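Local coordinates for [Ribosomal protein bS18]-alanine N-acetyltransferase (Escherichia coli O157:H7, PDB 5ISV) that probably transfers the acetyl group of acetyl-CoA to the N-terminal alanine of ribosomal protein bS18, at residues A113-L118 against I140-P145; H23-S28 against P131-R136; L45-K50 against Q78-A83. One frame throughout, in Å; residues are numbered along the deposited sequence. Where two conformers were deposited one is given.

Interaction 1 (A113-L118 against I140-P145); sequences ALYESL and IIMALP
Beside the acetyl-transfer site of this GNAT enzyme, Tyr115, the predicted proton donor, has its root set against Met142 of strand 136-145. The methionine sulfur does the touching: Met142 SD lies 4.0 Å from Tyr115 CB. It stands 5.5 Å from the centroid of the phenol ring, at 68° to the ring normal, an oblique Met-aromatic contact made near the base of the side chain, well away from the hydroxyl. Met142 reaches this place with CG anti to its carbonyl carbon and a bend at chi3 (76°), which turns the methyl group toward the next residue of the helix, so that CE comes 4.3 Å from Glu116 CG, at the aliphatic part of that side chain. One helical turn past Tyr115 the character changes, for Leu144 CD1 rests 3.6 Å from the backbone oxygen Leu118 O in a van der Waals contact between methyl group and carbonyl. No hydrogen bond crosses the interface, and between these two segments the contact rests on van der Waals packing. Phe120 touches Tyr115, Met142 and Leu144 alike and completes the apolar cluster. Such packing of a helix on a strand of the central sheet, with the predicted catalytic tyrosine carried by the helix, is characteristic of the GNAT fold.

Interaction 2 (H23-S28 against P131-R136); sequences HAFPWS and PTTDGR
With chi1 at -60°, Phe25 holds CG anti to its own carbonyl carbon, and with chi2 at 83° it turns the ring so that the far end, CZ and CE2, meets Pro131, Thr132 and Thr133. This one side chain carries the contact for its loop. Phe25 CZ stops 3.6 Å from Pro131 O, which approaches the ring obliquely, and 3.9 Å from Thr132 CA. Thr133 N lies at the ring's edge, close to its plane, 4.0 Å from Phe25 CZ. The proline adds an apolar touch from its own ring, with Pro131 CG 4.2 Å from Phe25 CE2. No hydrogen bond joins the two loops; the far end of the ring simply rests along a short run of backbone.

That backbone is kept in shape from within. Thr132 OG1 accepts two amides, Asp134 N at 3.1 Å and, almost straight at 170°, Gly135 N at 2.7 Å, forming an ST turn together with an ST motif. Thr132 N in turn donates to Gly135 O, so the loop closes on itself beside the phenylalanine. Arg105 joins the two halves: its side chain makes a cation-pi contact with Phe25 and its NH1 a hydrogen bond to Pro131 O, the same oxygen that the ring approaches.

The whole arrangement lies at the surface. Residues 23-28 run from helix 12-22 to helix 29-34, whose N-cap is Ser28, while residues 131-136 form the bend between the antiparallel strands 121-129 and 136-145; the contact thus lays the connection between two helices against the tip of a hairpin.

Interaction 3 (L45-K50 against Q78-A83); sequences LTQNGK and QGLGRA
Leu45 and Leu80 form the close-packed half of this contact, their side chains crossing at about a right angle where a strand meets the start of a helix. Leu45, with CG anti to its backbone N (chi1 -175°), brings both its methyl groups to Leu80. Leu45 CD2 packs on the branched end, 3.9 Å from Leu80 CD2 and 4.0 Å from Leu80 CD1. Leu45 CD1 also reaches the helix backbone, 3.8 Å from Leu80 O, and lies 4.1 Å from Ala83 CB, one turn further on.

Toward the end of the strand the fit slackens. Gln47 runs out extended, and its NE2 merely approaches Leu80 CD1, at 4.3 Å; Gln47 NE2 is hydrogen-bonded to Asn2 OD1 on strand 2-6. Beyond it the chain reverses in a type I' turn from Gln47 to Lys50, with Asn48 and Gly49 exposed at its corner and turned to the solvent side of the contact.

On the helix side, Gly79 is the N-cap residue and its oxygen accepts from Ala83 N at 2.9 Å. Gln78 to Gly81 supply the last four positions (x-G-x-G) of the Q/R-x-x-G-x-G/A signature of GNAT enzymes, whose loop and helix start bind the pyrophosphate of acetyl-CoA. Leu80 lies between the signature's two glycines, and its side chain is about 4 Å from that of Val71, a predicted acetyl-CoA-binding residue. With no hydrogen bond between the segments, the contact is essentially apolar, and neither glycine of the signature takes part in it, consistent with their backbone being left to the cofactor side.

In the fold
Read from the N terminus, the chain first passes residues 23-28, which must wait more than a hundred residues for their partner. Interaction 3 opens at 45-50 and closes at 78-83, entirely within that wait, tying strand 43-47 to the start of helix 80-94 across a loop rich in strand. Interaction 1 then opens on helix 109-117. Before it can close, 131-136 completes interaction 2, and 140-145 completes interaction 1 soon afterwards, so these two cross. Interactions 1 and 3 reach the same sheet and also meet directly, through a probable hydrogen bond between Arg82 NH2 and Ser117 OG; interaction 2 stands apart, joining the N-terminal helical region to the C-terminal hairpin.

Interaction 1 (A113-L118 against I140-P145)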
loop_
_atom_site.group_PDB
_atom_site.type_symbol
_atom_site.label_atom_id
_atom_site.label_comp_id
_atom_site.label_asym_id
_atom_site.label_seq_id
_atom_site.Cartn_x
_atom_site.Cartn_y
_atom_site.Cartn_z
ATOM N N ALA A 113 -4.267 -0.469 13.455
ATOM C CA ALA A 113 -3.310 -0.294 14.545
ATOM C C ALA A 113 -1.860 -0.192 14.002
ATOM O O ALA A 113 -1.112 0.702 14.376
ATOM C CB ALA A 113 -3.460 -1.458 15.494
ATOM N N LEU A 114 -1.493 -1.088 13.085
ATOM C CA LEU A 114 -0.178 -1.051 12.448
ATOM C C LEU A 114 0.053 0.287 11.724
ATOM O O LEU A 114 1.101 0.918 11.879
ATOM C CB LEU A 114 -0.027 -2.227 11.473
ATOM C CG LEU A 114 1.317 -2.512 10.810
ATOM C CD1 LEU A 114 1.430 -3.989 10.414
ATOM C CD2 LEU A 114 1.642 -1.668 9.608
ATOM N N TYR A 115 -0.934 0.727 10.917
ATOM C CA TYR A 115 -0.797 1.976 10.180
ATOM C C TYR A 115 -0.643 3.147 11.145
ATOM O O TYR A 115 0.184 4.043 10.905
ATOM C CB TYR A 115 -1.956 2.166 9.168
ATOM C CG TYR A 115 -1.898 1.173 7.987
ATOM C CD1 TYR A 115 -0.725 0.849 7.366
ATOM C CD2 TYR A 115 -3.069 0.571 7.486
ATOM C CE1 TYR A 115 -0.712 -0.022 6.306
ATOM C CE2 TYR A 115 -3.058 -0.301 6.419
ATOM C CZ TYR A 115 -1.857 -0.615 5.836
ATOM O OH TYR A 115 -1.698 -1.514 4.795
ATOM N N GLU A 116 -1.391 3.133 12.247
ATOM C CA GLU A 116 -1.271 4.235 13.208
ATOM C C GLU A 116 0.152 4.269 13.751
ATOM O O GLU A 116 0.732 5.337 13.935
ATOM C CB GLU A 116 -2.195 4.066 14.363
ATOM C CG GLU A 116 -3.667 4.092 14.117
ATOM C CD GLU A 116 -4.433 3.642 15.366
ATOM O OE1 GLU A 116 -3.857 2.965 16.316
ATOM O OE2 GLU A 116 -5.618 3.982 15.404
ATOM N N SER A 117 0.725 3.096 14.023
ATOM C CA SER A 117 2.101 3.034 14.574
ATOM C C SER A 117 3.157 3.549 13.584
ATOM O O SER A 117 4.263 3.948 13.990
ATOM C CB SER A 117 2.421 1.617 15.045
ATOM O OG SER A 117 2.810 0.792 13.963
ATOM N N LEU A 118 2.836 3.527 12.280
ATOM C CA LEU A 118 3.691 4.111 11.267
ATOM C C LEU A 118 3.501 5.604 11.037
ATOM O O LEU A 118 4.213 6.187 10.223
ATOM C CB LEU A 118 3.531 3.368 9.937
ATOM C CG LEU A 118 3.938 1.903 9.905
ATOM C CD1 LEU A 118 3.550 1.246 8.596
ATOM C CD2 LEU A 118 5.434 1.758 10.134
ATOM N N ILE A 140 -12.068 3.378 6.006
ATOM C CA ILE A 140 -11.355 4.420 6.727
ATOM C C ILE A 140 -10.308 4.904 5.772
ATOM O O ILE A 140 -9.497 4.086 5.285
ATOM C CB ILE A 140 -10.652 3.905 8.018
ATOM C CG1 ILE A 140 -11.609 3.104 8.904
ATOM C CG2 ILE A 140 -10.028 5.064 8.774
ATOM C CD1 ILE A 140 -12.827 3.850 9.368
ATOM N N ILE A 141 -10.259 6.184 5.499
ATOM C CA ILE A 141 -9.232 6.807 4.685
ATOM C C ILE A 141 -8.195 7.305 5.671
ATOM O O ILE A 141 -8.503 8.038 6.606
ATOM C CB ILE A 141 -9.776 7.982 3.836
ATOM C CG1 ILE A 141 -10.714 7.449 2.767
ATOM C CG2 ILE A 141 -8.643 8.679 3.103
ATOM C CD1 ILE A 141 -11.709 6.407 3.179
ATOM N N MET A 142 -6.956 6.868 5.476
ATOM C CA MET A 142 -5.840 7.304 6.311
ATOM C C MET A 142 -4.790 8.053 5.501
ATOM O O MET A 142 -4.547 7.738 4.315
ATOM C CB MET A 142 -5.231 6.098 7.053
ATOM C CG MET A 142 -6.262 5.200 7.724
ATOM S SD MET A 142 -5.534 3.934 8.773
ATOM C CE MET A 142 -5.101 4.918 10.183
ATOM N N ALA A 143 -4.134 9.000 6.167
ATOM C CA ALA A 143 -3.080 9.821 5.549
ATOM C C ALA A 143 -1.804 9.851 6.412
ATOM O O ALA A 143 -1.868 9.981 7.622
ATOM C CB ALA A 143 -3.600 11.254 5.325
ATOM N N LEU A 144 -0.666 9.751 5.746
ATOM C CA LEU A 144 0.629 9.873 6.362
ATOM C C LEU A 144 1.388 11.051 5.739
ATOM O O LEU A 144 1.731 11.022 4.574
ATOM C CB LEU A 144 1.401 8.594 6.159
ATOM C CG LEU A 144 2.857 8.681 6.649
ATOM C CD1 LEU A 144 2.953 8.819 8.155
ATOM C CD2 LEU A 144 3.640 7.446 6.218
ATOM N N PRO A 145 1.646 12.091 6.533
ATOM C CA PRO A 145 2.574 13.139 6.071
ATOM C C PRO A 145 3.991 12.550 5.968
ATOM O O PRO A 145 4.392 11.843 6.873
ATOM C CB PRO A 145 2.457 14.225 7.149
ATOM C CG PRO A 145 1.156 13.938 7.797
ATOM C CD PRO A 145 1.007 12.444 7.799
#

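Interaction 2 (H23-S28 against P131-R136)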
loop_
_atom_site.group_PDB
_atom_site.type_symbol
_atom_site.label_atom_id
_atom_site.label_comp_id
_atom_site.label_asym_id
_atom_site.label_seq_id
_atom_site.Cartn_x
_atom_site.Cartn_y
_atom_site.Cartn_z
ATOM N N HIS A 23 -6.609 -12.295 -0.231
ATOM C CA HIS A 23 -7.806 -11.420 -0.137
ATOM C C HIS A 23 -9.106 -12.123 -0.503
ATOM O O HIS A 23 -9.154 -12.794 -1.525
ATOM C CB HIS A 23 -7.582 -10.213 -1.046
ATOM C CG HIS A 23 -6.593 -9.229 -0.517
ATOM N ND1 HIS A 23 -6.101 -8.177 -1.265
ATOM C CD2 HIS A 23 -6.091 -9.055 0.733
ATOM C CE1 HIS A 23 -5.285 -7.449 -0.525
ATOM N NE2 HIS A 23 -5.264 -7.962 0.691
ATOM N N ALA A 24 -10.149 -11.955 0.324
ATOM C CA ALA A 24 -11.503 -12.466 0.041
ATOM C C ALA A 24 -12.246 -11.767 -1.096
ATOM O O ALA A 24 -13.163 -12.357 -1.671
ATOM C CB ALA A 24 -12.358 -12.430 1.288
ATOM N N PHE A 25 -11.859 -10.518 -1.392
ATOM C CA PHE A 25 -12.472 -9.691 -2.433
ATOM C C PHE A 25 -11.314 -9.355 -3.359
ATOM O O PHE A 25 -10.875 -8.211 -3.437
ATOM C CB PHE A 25 -13.142 -8.417 -1.840
ATOM C CG PHE A 25 -14.233 -8.714 -0.862
ATOM C CD1 PHE A 25 -13.934 -8.998 0.465
ATOM C CD2 PHE A 25 -15.579 -8.673 -1.260
ATOM C CE1 PHE A 25 -14.934 -9.327 1.343
ATOM C CE2 PHE A 25 -16.589 -8.958 -0.364
ATOM C CZ PHE A 25 -16.264 -9.282 0.942
ATOM N N PRO A 26 -10.780 -10.378 -4.049
ATOM C CA PRO A 26 -9.570 -10.144 -4.776
ATOM C C PRO A 26 -9.766 -9.314 -6.020
ATOM O O PRO A 26 -10.818 -9.350 -6.662
ATOM C CB PRO A 26 -9.132 -11.539 -5.180
ATOM C CG PRO A 26 -10.397 -12.284 -5.322
ATOM C CD PRO A 26 -11.242 -11.759 -4.192
ATOM N N TRP A 27 -8.717 -8.576 -6.329
ATOM C CA TRP A 27 -8.540 -7.967 -7.613
ATOM C C TRP A 27 -8.588 -8.985 -8.773
ATOM O O TRP A 27 -8.130 -10.102 -8.639
ATOM C CB TRP A 27 -7.180 -7.215 -7.642
ATOM C CG TRP A 27 -7.249 -5.777 -7.234
ATOM C CD1 TRP A 27 -8.306 -5.128 -6.641
ATOM C CD2 TRP A 27 -6.227 -4.801 -7.393
ATOM N NE1 TRP A 27 -8.005 -3.798 -6.456
ATOM C CE2 TRP A 27 -6.738 -3.569 -6.906
ATOM C CE3 TRP A 27 -4.951 -4.833 -7.934
ATOM C CZ2 TRP A 27 -5.987 -2.416 -6.907
ATOM C CZ3 TRP A 27 -4.203 -3.732 -7.923
ATOM C CH2 TRP A 27 -4.737 -2.494 -7.452
ATOM N N SER A 28 -9.175 -8.565 -9.895
ATOM C CA SER A 28 -9.092 -9.300 -11.167
ATOM C C SER A 28 -7.783 -9.029 -11.886
ATOM O O SER A 28 -7.089 -8.073 -11.566
ATOM C CB SER A 28 -10.220 -8.902 -12.083
ATOM O OG SER A 28 -9.966 -7.608 -12.617
ATOM N N PRO A 131 -18.464 -3.709 0.221
ATOM C CA PRO A 131 -19.333 -4.856 0.481
ATOM C C PRO A 131 -18.695 -5.835 1.451
ATOM O O PRO A 131 -17.465 -5.988 1.502
ATOM C CB PRO A 131 -19.464 -5.515 -0.900
ATOM C CG PRO A 131 -18.143 -5.250 -1.519
ATOM C CD PRO A 131 -17.756 -3.857 -1.069
ATOM N N THR A 132 -19.525 -6.472 2.249
ATOM C CA THR A 132 -19.112 -7.653 2.989
ATOM C C THR A 132 -19.931 -8.865 2.573
ATOM O O THR A 132 -20.842 -8.810 1.743
ATOM C CB THR A 132 -19.219 -7.452 4.532
ATOM O OG1 THR A 132 -20.604 -7.347 4.912
ATOM C CG2 THR A 132 -18.459 -6.200 4.994
ATOM N N THR A 133 -19.563 -9.994 3.164
ATOM C CA THR A 133 -20.321 -11.224 3.031
ATOM C C THR A 133 -21.659 -11.178 3.758
ATOM O O THR A 133 -22.475 -12.061 3.523
ATOM C CB THR A 133 -19.538 -12.442 3.572
ATOM O OG1 THR A 133 -19.234 -12.251 4.960
ATOM C CG2 THR A 133 -18.260 -12.616 2.796
ATOM N N ASP A 134 -21.859 -10.191 4.641
ATOM C CA ASP A 134 -23.101 -10.017 5.411
ATOM C C ASP A 134 -23.944 -8.850 4.928
ATOM O O ASP A 134 -25.159 -8.956 4.935
ATOM C CB ASP A 134 -22.785 -9.818 6.914
ATOM C CG ASP A 134 -22.771 -11.135 7.707
ATOM O OD1 ASP A 134 -23.782 -11.869 7.648
ATOM O OD2 ASP A 134 -21.768 -11.421 8.410
ATOM N N GLY A 135 -23.302 -7.733 4.585
ATOM C CA GLY A 135 -23.953 -6.550 4.023
ATOM C C GLY A 135 -22.917 -5.531 3.547
ATOM O O GLY A 135 -22.338 -5.711 2.484
ATOM N N ARG A 136 -22.674 -4.466 4.328
ATOM C CA ARG A 136 -21.696 -3.411 3.971
ATOM C C ARG A 136 -20.854 -2.959 5.183
ATOM O O ARG A 136 -21.260 -3.159 6.317
ATOM C CB ARG A 136 -22.407 -2.232 3.306
ATOM C CG ARG A 136 -23.152 -2.653 2.033
ATOM C CD ARG A 136 -23.287 -1.528 1.060
ATOM N NE ARG A 136 -22.054 -1.180 0.355
ATOM C CZ ARG A 136 -21.541 -1.797 -0.712
ATOM N NH1 ARG A 136 -20.455 -1.286 -1.270
ATOM N NH2 ARG A 136 -22.065 -2.915 -1.210
#

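Interaction 3 (L45-K50 against Q78-A83)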
loop_
_atom_site.group_PDB
_atom_site.type_symbol
_atom_site.label_atom_id
_atom_site.label_comp_id
_atom_site.label_asym_id
_atom_site.label_seq_id
_atom_site.Cartn_x
_atom_site.Cartn_y
_atom_site.Cartn_z
ATOM N N LEU A 45 8.194 -7.871 -2.292
ATOM C CA LEU A 45 9.168 -8.435 -1.321
ATOM C C LEU A 45 9.220 -9.922 -1.596
ATOM O O LEU A 45 8.209 -10.612 -1.663
ATOM C CB LEU A 45 8.696 -8.154 0.102
ATOM C CG LEU A 45 9.670 -8.571 1.207
ATOM C CD1 LEU A 45 9.532 -7.715 2.440
ATOM C CD2 LEU A 45 9.534 -10.050 1.586
ATOM N N THR A 46 10.439 -10.436 -1.777
ATOM C CA THR A 46 10.644 -11.851 -2.063
ATOM C C THR A 46 11.380 -12.437 -0.840
ATOM O O THR A 46 12.265 -11.800 -0.273
ATOM C CB THR A 46 11.468 -12.030 -3.329
ATOM O OG1 THR A 46 12.728 -11.395 -3.161
ATOM C CG2 THR A 46 10.829 -11.538 -4.562
ATOM N N GLN A 47 10.928 -13.604 -0.410
ATOM C CA GLN A 47 11.597 -14.350 0.669
ATOM C C GLN A 47 12.047 -15.663 0.058
ATOM O O GLN A 47 11.258 -16.459 -0.468
ATOM C CB GLN A 47 10.657 -14.638 1.826
ATOM C CG GLN A 47 11.387 -15.397 2.926
ATOM C CD GLN A 47 10.542 -15.582 4.151
ATOM O OE1 GLN A 47 10.090 -16.699 4.442
ATOM N NE2 GLN A 47 10.355 -14.527 4.901
ATOM N N ASN A 48 13.350 -15.939 0.192
ATOM C CA ASN A 48 13.975 -17.179 -0.290
ATOM C C ASN A 48 13.487 -17.582 -1.672
ATOM O O ASN A 48 13.074 -18.728 -1.932
ATOM C CB ASN A 48 13.772 -18.233 0.769
ATOM C CG ASN A 48 14.456 -17.848 2.092
ATOM O OD1 ASN A 48 15.476 -17.123 2.119
ATOM N ND2 ASN A 48 13.896 -18.318 3.185
ATOM N N GLY A 49 13.523 -16.574 -2.560
ATOM C CA GLY A 49 13.278 -16.765 -3.969
ATOM C C GLY A 49 11.844 -16.701 -4.418
ATOM O O GLY A 49 11.582 -16.720 -5.651
ATOM N N LYS A 50 10.903 -16.621 -3.474
ATOM C CA LYS A 50 9.487 -16.614 -3.821
ATOM C C LYS A 50 8.891 -15.250 -3.457
ATOM O O LYS A 50 9.166 -14.683 -2.375
ATOM C CB LYS A 50 8.753 -17.694 -3.017
ATOM C CG LYS A 50 9.340 -19.087 -3.196
ATOM C CD LYS A 50 9.170 -19.554 -4.622
ATOM C CE LYS A 50 9.692 -20.972 -4.764
ATOM N NZ LYS A 50 9.190 -21.546 -6.025
ATOM N N GLN A 78 5.321 -11.956 9.994
ATOM C CA GLN A 78 6.773 -12.013 9.809
ATOM C C GLN A 78 7.336 -10.640 9.539
ATOM O O GLN A 78 8.469 -10.510 9.090
ATOM C CB GLN A 78 7.128 -12.923 8.651
ATOM C CG GLN A 78 6.690 -14.337 8.932
ATOM C CD GLN A 78 7.314 -14.880 10.191
ATOM O OE1 GLN A 78 6.620 -15.347 11.090
ATOM N NE2 GLN A 78 8.635 -14.817 10.260
ATOM N N GLY A 79 6.525 -9.599 9.740
ATOM C CA GLY A 79 7.004 -8.260 9.534
ATOM C C GLY A 79 7.105 -7.802 8.099
ATOM O O GLY A 79 7.661 -6.737 7.857
ATOM N N LEU A 80 6.580 -8.588 7.152
ATOM C CA LEU A 80 6.855 -8.315 5.736
ATOM C C LEU A 80 6.051 -7.147 5.221
ATOM O O LEU A 80 6.571 -6.338 4.469
ATOM C CB LEU A 80 6.651 -9.557 4.870
ATOM C CG LEU A 80 7.410 -10.821 5.300
ATOM C CD1 LEU A 80 7.100 -11.849 4.239
ATOM C CD2 LEU A 80 8.880 -10.503 5.433
ATOM N N GLY A 81 4.833 -7.029 5.708
ATOM C CA GLY A 81 4.023 -5.866 5.354
ATOM C C GLY A 81 4.655 -4.555 5.817
ATOM O O GLY A 81 4.782 -3.621 5.035
ATOM N N ARG A 82 5.066 -4.480 7.093
ATOM C CA ARG A 82 5.857 -3.320 7.602
ATOM C C ARG A 82 7.084 -3.063 6.803
ATOM O O ARG A 82 7.411 -1.913 6.556
ATOM C CB ARG A 82 6.369 -3.483 9.039
ATOM C CG ARG A 82 5.411 -3.145 10.088
ATOM C CD ARG A 82 5.962 -3.482 11.460
ATOM N NE ARG A 82 4.982 -3.214 12.477
ATOM C CZ ARG A 82 4.795 -2.026 13.073
ATOM N NH1 ARG A 82 5.551 -0.974 12.770
ATOM N NH2 ARG A 82 3.849 -1.910 13.980
ATOM N N ALA A 83 7.842 -4.132 6.510
ATOM C CA ALA A 83 9.102 -3.919 5.805
ATOM C C ALA A 83 8.819 -3.238 4.466
ATOM O O ALA A 83 9.540 -2.334 4.076
ATOM C CB ALA A 83 9.879 -5.233 5.628
#